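Long-range contacts in Lin1840 protein (Listeria innocua serovar 6a, PDB 4ZOB), which probably hydrolyses terminal, non-reducing beta-D-glucosyl residues with release of beta-D-glucose, as a member of glycosyl hydrolase family 3: residues Ser136-Leu141 / Val190-Ala195; Trp147-Glu152 / Gly471-Ser476. The protein carries 1 engineered substitution. All coordinates share one frame; numbering follows the deposited sequence.

Contact 1 (Ser136-Leu141 / Val190-Ala195); sequences SPMLDL and VKHFAA. With LGC (D-glucono-1,5-lactone), chain C.
Asp140 holds His192 with both carboxylate oxygens. Asp140 OD2 offers its syn lone pair to His192 ND1 at 2.7 Å, close to the ring plane, while Asp140 OD1 takes His192 N at 2.6 Å. A carboxylate suits this place because a single group can accept from ring and main chain together, fixing the rotation of the imidazole. At the far corner of that ring, His192 NE2 meets lactone O3 at 2.9 Å. Beyond CG the Lys191 chain runs out extended (chi2 -168°), carrying Lys191 NZ to 2.8 Å from the same lactone O3; the cis peptide bond between these two residues is consistent with their convergence. Lys191 belongs to strand 187-193 of the parallel sheet of a TIM-barrel domain, and its backbone bridges the loop that follows the neighbouring strand 133-134: Lys191 N donates to Pro137 O (3.1 Å) and Lys191 O receives Leu139 N (2.7 Å). Met138, flexible and apolar, lays CG obliquely against His192 CE1 at 3.7 Å. Behind the polar cluster, Val190 CG2 reaches both Pro137 CG and Leu139 CD1. In the next shell Tyr223 hydrogen-bonds Asp140 OD1, and Phe135 O and the lactone share the amino group of Lys191.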
ATOM      1  N   SER A 136      25.170   8.241   5.628  1.00 18.46           N
ATOM      2  CA  SER A 136      25.007   7.597   4.302  1.00 22.18           C
ATOM      3  C   SER A 136      25.822   6.281   4.330  1.00 23.80           C
ATOM      4  O   SER A 136      26.868   6.236   4.969  1.00 25.33           O
ATOM      5  CB  SER A 136      25.538   8.551   3.223  1.00 23.04           C
ATOM      6  OG  SER A 136      25.924   7.948   2.029  1.00 21.41           O
ATOM      7  N   PRO A 137      25.372   5.207   3.640  1.00 26.48           N
ATOM      8  CA  PRO A 137      24.297   5.055   2.651  1.00 24.17           C
ATOM      9  C   PRO A 137      22.904   4.972   3.247  1.00 23.06           C
ATOM     10  O   PRO A 137      22.718   4.460   4.349  1.00 21.81           O
ATOM     11  CB  PRO A 137      24.623   3.704   1.977  1.00 23.83           C
ATOM     12  CG  PRO A 137      25.287   2.904   3.043  1.00 24.99           C
ATOM     13  CD  PRO A 137      26.053   3.912   3.893  1.00 26.71           C
ATOM     14  N   MET A 138      21.937   5.450   2.472  1.00 21.96           N
ATOM     15  CA  MET A 138      20.543   5.339   2.800  1.00 19.95           C
ATOM     16  C   MET A 138      20.121   4.062   2.063  1.00 18.82           C
ATOM     17  O   MET A 138      20.203   3.991   0.822  1.00 18.64           O
ATOM     18  CB  MET A 138      19.799   6.606   2.342  1.00 19.90           C
ATOM     19  CG  MET A 138      18.310   6.617   2.666  1.00 20.17           C
ATOM     20  SD  MET A 138      17.327   5.559   1.577  1.00 18.38           S
ATOM     21  CE  MET A 138      15.727   6.342   1.782  1.00 18.42           C
ATOM     22  N   LEU A 139      19.739   3.045   2.839  1.00 14.81           N
ATOM     23  CA  LEU A 139      19.517   1.711   2.320  1.00 15.80           C
ATOM     24  C   LEU A 139      18.083   1.185   2.415  1.00 16.10           C
ATOM     25  O   LEU A 139      17.840  -0.016   2.400  1.00 11.92           O
ATOM     26  CB  LEU A 139      20.485   0.739   2.974  1.00 17.55           C
ATOM     27  CG  LEU A 139      21.909   0.980   2.489  1.00 19.01           C
ATOM     28  CD1 LEU A 139      22.794  -0.013   3.179  1.00 21.81           C
ATOM     29  CD2 LEU A 139      22.089   0.858   0.998  1.00 18.09           C
ATOM     30  N   ASP A 140      17.133   2.111   2.422  1.00 17.50           N
ATOM     31  CA  ASP A 140      15.719   1.785   2.450  1.00 17.41           C
ATOM     32  C   ASP A 140      15.206   1.405   1.052  1.00 16.70           C
ATOM     33  O   ASP A 140      15.256   2.188   0.103  1.00 17.48           O
ATOM     34  CB  ASP A 140      14.883   2.933   3.047  1.00 17.22           C
ATOM     35  CG  ASP A 140      15.529   3.578   4.276  1.00 18.51           C
ATOM     36  OD1 ASP A 140      16.130   2.883   5.148  1.00 17.21           O
ATOM     37  OD2 ASP A 140      15.403   4.822   4.380  1.00 17.08           O
ATOM     38  N   LEU A 141      14.710   0.176   0.959  1.00 18.50           N
ATOM     39  CA  LEU A 141      14.004  -0.305  -0.216  1.00 17.99           C
ATOM     40  C   LEU A 141      12.770   0.548  -0.497  1.00 18.54           C
ATOM     41  O   LEU A 141      11.978   0.835   0.414  1.00 19.20           O
ATOM     42  CB  LEU A 141      13.546  -1.729   0.007  1.00 17.88           C
ATOM     43  CG  LEU A 141      13.111  -2.440  -1.262  1.00 18.73           C
ATOM     44  CD1 LEU A 141      14.330  -3.007  -1.956  1.00 19.02           C
ATOM     45  CD2 LEU A 141      12.144  -3.550  -0.903  1.00 20.98           C
ATOM     46  N   VAL A 190      24.866   3.591   8.328  1.00 27.12           N
ATOM     47  CA  VAL A 190      23.737   3.048   7.550  1.00 24.58           C
ATOM     48  C   VAL A 190      22.400   3.580   8.057  1.00 25.51           C
ATOM     49  O   VAL A 190      22.185   3.638   9.275  1.00 25.56           O
ATOM     50  CB  VAL A 190      23.738   1.526   7.675  1.00 23.60           C
ATOM     51  CG1 VAL A 190      22.341   0.924   7.477  1.00 25.32           C
ATOM     52  CG2 VAL A 190      24.758   0.964   6.717  1.00 22.88           C
ATOM     53  N   LYS A 191      21.497   3.952   7.147  1.00 24.64           N
ATOM     54  CA  LYS A 191      20.134   4.353   7.566  1.00 24.49           C
ATOM     55  C   LYS A 191      19.092   3.904   6.576  1.00 22.73           C
ATOM     56  O   LYS A 191      19.463   3.553   5.478  1.00 24.32           O
ATOM     57  CB  LYS A 191      20.057   5.868   7.748  1.00 25.25           C
ATOM     58  CG  LYS A 191      20.419   6.686   6.513  1.00 25.43           C
ATOM     59  CD  LYS A 191      20.609   8.167   6.847  1.00 24.52           C
ATOM     60  CE  LYS A 191      20.448   9.045   5.622  1.00 23.93           C
ATOM     61  NZ  LYS A 191      20.708  10.446   6.007  1.00 27.40           N
ATOM     62  N   HIS A 192      17.797   3.892   6.919  1.00 23.70           N
ATOM     63  CA  HIS A 192      17.242   4.136   8.258  1.00 20.64           C
ATOM     64  C   HIS A 192      16.693   2.796   8.765  1.00 22.69           C
ATOM     65  O   HIS A 192      15.801   2.209   8.118  1.00 23.50           O
ATOM     66  CB  HIS A 192      16.103   5.157   8.193  1.00 18.17           C
ATOM     67  CG  HIS A 192      16.469   6.426   7.512  1.00 16.65           C
ATOM     68  ND1 HIS A 192      16.491   6.555   6.142  1.00 18.20           N
ATOM     69  CD2 HIS A 192      16.876   7.613   8.012  1.00 15.61           C
ATOM     70  CE1 HIS A 192      16.892   7.771   5.827  1.00 17.37           C
ATOM     71  NE2 HIS A 192      17.139   8.430   6.946  1.00 15.85           N
ATOM     72  N   PHE A 193      17.210   2.332   9.903  1.00 21.47           N
ATOM     73  CA  PHE A 193      16.875   0.999  10.428  1.00 21.59           C
ATOM     74  C   PHE A 193      15.547   1.073  11.187  1.00 23.03           C
ATOM     75  O   PHE A 193      15.528   1.704  12.243  1.00 25.07           O
ATOM     76  CB  PHE A 193      17.998   0.496  11.362  1.00 21.93           C
ATOM     77  CG  PHE A 193      18.107  -0.992  11.426  1.00 18.93           C
ATOM     78  CD1 PHE A 193      18.644  -1.688  10.382  1.00 19.22           C
ATOM     79  CD2 PHE A 193      17.656  -1.686  12.529  1.00 18.22           C
ATOM     80  CE1 PHE A 193      18.737  -3.078  10.429  1.00 21.51           C
ATOM     81  CE2 PHE A 193      17.728  -3.062  12.586  1.00 18.01           C
ATOM     82  CZ  PHE A 193      18.276  -3.762  11.536  1.00 19.20           C
ATOM     83  N   ALA A 194      14.437   0.502  10.674  1.00 20.55           N
ATOM     84  CA  ALA A 194      14.367  -0.198   9.377  1.00 19.33           C
ATOM     85  C   ALA A 194      13.043   0.009   8.633  1.00 16.00           C
ATOM     86  O   ALA A 194      12.036   0.400   9.219  1.00 15.88           O
ATOM     87  CB  ALA A 194      14.611  -1.684   9.566  1.00 19.19           C
ATOM     88  N   ALA A 195      13.085  -0.247   7.332  1.00 14.83           N
ATOM     89  CA  ALA A 195      11.862  -0.367   6.480  1.00 17.20           C
ATOM     90  C   ALA A 195      11.112   0.965   6.269  1.00 16.00           C
ATOM     91  O   ALA A 195       9.903   0.986   5.935  1.00 11.69           O
ATOM     92  CB  ALA A 195      10.916  -1.430   7.047  1.00 18.27           C
TER
HETATM   93  C1  LGC C 801      16.733  13.780   9.377  1.00 25.06           C
HETATM   94  C2  LGC C 801      16.845  12.662   8.380  1.00 23.79           C
HETATM   95  O5  LGC C 801      17.918  14.480   9.827  1.00 24.94           O
HETATM   96  O1  LGC C 801      15.637  14.147   9.819  1.00 22.09           O
HETATM   97  O2  LGC C 801      15.915  11.671   8.759  1.00 25.20           O
HETATM   98  C3  LGC C 801      18.186  11.944   8.374  1.00 24.09           C
HETATM   99  O3  LGC C 801      18.277  11.080   7.201  1.00 22.27           O
HETATM  100  C4  LGC C 801      19.315  12.992   8.548  1.00 20.47           C
HETATM  101  O4  LGC C 801      20.598  12.371   8.575  1.00 14.52           O
HETATM  102  C5  LGC C 801      19.113  13.723   9.859  1.00 20.33           C
HETATM  103  C6  LGC C 801      20.256  14.704  10.180  1.00 18.29           C
HETATM  104  O6  LGC C 801      20.675  15.408   9.016  1.00 12.66           O

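Contact 2 (Trp147-Glu152 / Gly471-Ser476); sequences WGRVME and GGEAGS. With LGC (D-glucono-1,5-lactone), chain C.
Arg149 and Glu473 come alongside each other by different routes: Glu473 is fully stretched, CG anti to the backbone N (chi1 180°), whereas the Arg149 chain folds at chi3 (58°) and swings its guanidinium over Glu473 CB. The two side chains run the same way, their flat ends only 13° from parallel. Glu473 OE1 lies 3.5 Å from Arg149 NH1 but well out of its plane, so charge alone links them. Glu152 instead grips the guanidinium side-on, OE2 meeting Arg149 NE and Glu152 OE1 lying 2.6 Å from Arg149 NH2. That same Arg149 NH2 also bonds lactone O3 at 3.1 Å. Arg149 NH1 reaches lactone O2 (3.2 Å) and Tyr196 OH, so arginine's several N-H groups suit the place. On the backbone side of the contact, glycines let the chains close up: Gly148 CA is 3.2 Å from Gly472 O, and Gly472 N makes a weak bond to Gly148 O. A water joins Gly148 N to Ser476 OG, which also bonds Gly202 O. Gly472 to Gly475 form a type II turn, backed by Arg582 of the second subunit, which bonds Glu473 O. With Tyr205 holding Glu473 OE2, this is a family 3 sugar pocket built between the N- and C-terminal domains.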
ATOM      1  N   TRP A 147       6.863   9.017  -2.266  1.00 16.56           N
ATOM      2  CA  TRP A 147       7.699   9.367  -1.141  1.00 16.36           C
ATOM      3  C   TRP A 147       8.899  10.217  -1.607  1.00 17.31           C
ATOM      4  O   TRP A 147       9.622   9.855  -2.561  1.00 18.70           O
ATOM      5  CB  TRP A 147       8.145   8.087  -0.462  1.00 15.63           C
ATOM      6  CG  TRP A 147       8.771   8.220   0.882  1.00 15.39           C
ATOM      7  CD1 TRP A 147       8.296   8.917   1.983  1.00 14.69           C
ATOM      8  CD2 TRP A 147       9.951   7.578   1.301  1.00 14.03           C
ATOM      9  NE1 TRP A 147       9.147   8.747   3.042  1.00 15.31           N
ATOM     10  CE2 TRP A 147      10.166   7.918   2.640  1.00 15.57           C
ATOM     11  CE3 TRP A 147      10.864   6.746   0.667  1.00 15.68           C
ATOM     12  CZ2 TRP A 147      11.280   7.471   3.340  1.00 16.37           C
ATOM     13  CZ3 TRP A 147      11.961   6.302   1.365  1.00 17.36           C
ATOM     14  CH2 TRP A 147      12.161   6.656   2.678  1.00 16.98           C
ATOM     15  N   GLY A 148       9.121  11.351  -0.945  1.00 17.33           N
ATOM     16  CA  GLY A 148      10.154  12.285  -1.432  1.00 17.12           C
ATOM     17  C   GLY A 148      11.551  11.700  -1.365  1.00 16.21           C
ATOM     18  O   GLY A 148      12.431  12.044  -2.153  1.00 15.98           O
ATOM     19  N   ARG A 149      11.722  10.761  -0.445  1.00 16.35           N
ATOM     20  CA  ARG A 149      13.034  10.207  -0.117  1.00 16.03           C
ATOM     21  C   ARG A 149      13.503   9.059  -1.008  1.00 15.57           C
ATOM     22  O   ARG A 149      14.551   8.473  -0.731  1.00 15.54           O
ATOM     23  CB  ARG A 149      13.024   9.754   1.330  1.00 16.16           C
ATOM     24  CG  ARG A 149      12.346  10.769   2.242  1.00 16.62           C
ATOM     25  CD  ARG A 149      12.792  10.659   3.672  1.00 18.23           C
ATOM     26  NE  ARG A 149      14.245  10.823   3.783  1.00 21.75           N
ATOM     27  CZ  ARG A 149      14.926  11.134   4.888  1.00 19.95           C
ATOM     28  NH1 ARG A 149      14.309  11.357   6.035  1.00 17.79           N
ATOM     29  NH2 ARG A 149      16.261  11.199   4.834  1.00 19.96           N
ATOM     30  N   VAL A 150      12.739   8.736  -2.058  1.00 15.00           N
ATOM     31  CA  VAL A 150      13.181   7.730  -3.028  1.00 15.03           C
ATOM     32  C   VAL A 150      14.485   8.172  -3.680  1.00 17.48           C
ATOM     33  O   VAL A 150      15.298   7.333  -4.084  1.00 17.93           O
ATOM     34  CB  VAL A 150      12.118   7.353  -4.088  1.00 13.92           C
ATOM     35  CG1 VAL A 150      10.965   6.628  -3.440  1.00 13.47           C
ATOM     36  CG2 VAL A 150      11.593   8.531  -4.896  1.00 13.52           C
ATOM     37  N   MET A 151      14.704   9.492  -3.685  1.00 20.13           N
ATOM     38  CA  MET A 151      15.955  10.106  -4.159  1.00 19.12           C
ATOM     39  C   MET A 151      17.217   9.588  -3.477  1.00 16.66           C
ATOM     40  O   MET A 151      18.271   9.500  -4.127  1.00 15.90           O
ATOM     41  CB  MET A 151      15.898  11.659  -4.136  1.00 19.36           C
ATOM     42  CG  MET A 151      15.815  12.337  -2.779  1.00 20.72           C
ATOM     43  SD  MET A 151      17.006  13.680  -2.467  1.00 22.67           S
ATOM     44  CE  MET A 151      18.511  12.718  -2.679  1.00 23.23           C
ATOM     45  N   GLU A 152      17.097   9.206  -2.216  1.00 17.01           N
ATOM     46  CA  GLU A 152      18.249   8.801  -1.392  1.00 16.65           C
ATOM     47  C   GLU A 152      18.544   7.318  -1.455  1.00 17.00           C
ATOM     48  O   GLU A 152      19.615   6.915  -0.991  1.00 17.10           O
ATOM     49  CB  GLU A 152      18.058   9.168   0.079  1.00 15.96           C
ATOM     50  CG  GLU A 152      17.589  10.575   0.327  1.00 16.83           C
ATOM     51  CD  GLU A 152      16.960  10.788   1.694  1.00 19.79           C
ATOM     52  OE1 GLU A 152      17.573  10.444   2.767  1.00 19.99           O
ATOM     53  OE2 GLU A 152      15.841  11.368   1.688  1.00 19.95           O
ATOM     54  N   GLY A 471      10.903  17.074  -3.555  1.00 19.65           N
ATOM     55  CA  GLY A 471      11.273  15.769  -3.040  1.00 17.77           C
ATOM     56  C   GLY A 471      12.244  15.903  -1.882  1.00 18.62           C
ATOM     57  O   GLY A 471      12.326  16.956  -1.248  1.00 21.78           O
ATOM     58  N   GLY A 472      13.003  14.845  -1.623  1.00 18.05           N
ATOM     59  CA  GLY A 472      13.740  14.737  -0.388  1.00 18.11           C
ATOM     60  C   GLY A 472      12.812  14.596   0.815  1.00 18.47           C
ATOM     61  O   GLY A 472      11.680  14.154   0.669  1.00 17.72           O
ATOM     62  N   GLU A 473      13.292  14.956   2.006  1.00 17.27           N
ATOM     63  CA  GLU A 473      12.575  14.646   3.223  1.00 19.33           C
ATOM     64  C   GLU A 473      11.314  15.515   3.301  1.00 20.86           C
ATOM     65  O   GLU A 473      11.385  16.710   3.046  1.00 20.82           O
ATOM     66  CB  GLU A 473      13.443  14.806   4.487  1.00 20.86           C
ATOM     67  CG  GLU A 473      12.648  14.477   5.764  1.00 24.29           C
ATOM     68  CD  GLU A 473      13.414  14.556   7.077  1.00 24.45           C
ATOM     69  OE1 GLU A 473      14.645  14.673   7.064  1.00 26.12           O
ATOM     70  OE2 GLU A 473      12.755  14.503   8.137  1.00 26.71           O
ATOM     71  N   ALA A 474      10.172  14.898   3.624  1.00 18.81           N
ATOM     72  CA  ALA A 474       8.910  15.619   3.775  1.00 19.15           C
ATOM     73  C   ALA A 474       8.462  16.369   2.501  1.00 21.33           C
ATOM     74  O   ALA A 474       7.690  17.380   2.556  1.00 22.20           O
ATOM     75  CB  ALA A 474       8.974  16.564   4.973  1.00 20.30           C
ATOM     76  N   GLY A 475       8.955  15.857   1.369  1.00 19.53           N
ATOM     77  CA  GLY A 475       8.478  16.206   0.047  1.00 19.18           C
ATOM     78  C   GLY A 475       7.688  15.074  -0.593  1.00 20.64           C
ATOM     79  O   GLY A 475       8.047  14.587  -1.677  1.00 19.62           O
ATOM     80  N   SER A 476       6.603  14.662   0.076  1.00 19.88           N
ATOM     81  CA  SER A 476       5.693  13.672  -0.481  1.00 20.03           C
ATOM     82  C   SER A 476       4.770  14.323  -1.511  1.00 21.15           C
ATOM     83  O   SER A 476       4.246  15.432  -1.280  1.00 20.02           O
ATOM     84  CB  SER A 476       4.857  13.011   0.626  1.00 20.18           C
ATOM     85  OG  SER A 476       5.632  12.091   1.397  1.00 21.97           O
TER
HETATM   86  C1  LGC C 801      16.733  13.780   9.377  1.00 25.06           C
HETATM   87  C2  LGC C 801      16.845  12.662   8.380  1.00 23.79           C
HETATM   88  O5  LGC C 801      17.918  14.480   9.827  1.00 24.94           O
HETATM   89  O1  LGC C 801      15.637  14.147   9.819  1.00 22.09           O
HETATM   90  O2  LGC C 801      15.915  11.671   8.759  1.00 25.20           O
HETATM   91  C3  LGC C 801      18.186  11.944   8.374  1.00 24.09           C
HETATM   92  O3  LGC C 801      18.277  11.080   7.201  1.00 22.27           O
HETATM   93  C4  LGC C 801      19.315  12.992   8.548  1.00 20.47           C
HETATM   94  O4  LGC C 801      20.598  12.371   8.575  1.00 14.52           O
HETATM   95  C5  LGC C 801      19.113  13.723   9.859  1.00 20.33           C
HETATM   96  C6  LGC C 801      20.256  14.704  10.180  1.00 18.29           C
HETATM   97  O6  LGC C 801      20.675  15.408   9.016  1.00 12.66           O
HETATM   98  O   HOH W   1       8.550  12.816   1.594  1.00 11.57           O

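From the N terminus, the chain leaves strand 133-134 through one long loop that supplies 136-141 and then 147-152. It continues through helix 158-173 into strand 187-193, where 190-195 closes contact 1 across 48 intervening residues, tying the loop after strand 133-134 to the neighbouring strand 187-193. Contact 2 closes much later, after 318 residues, when the loop following strand 459-465 of the C-terminal domain returns to the barrel. The segments alternate, so the two closures cross. They also touch: Met138 CB packs 3.4 Å from Glu152 O, and Met138 CE lies 3.7 Å from Trp147 CH2. The lactone is held from both, with Asp91 and Asp270 adding further bonds.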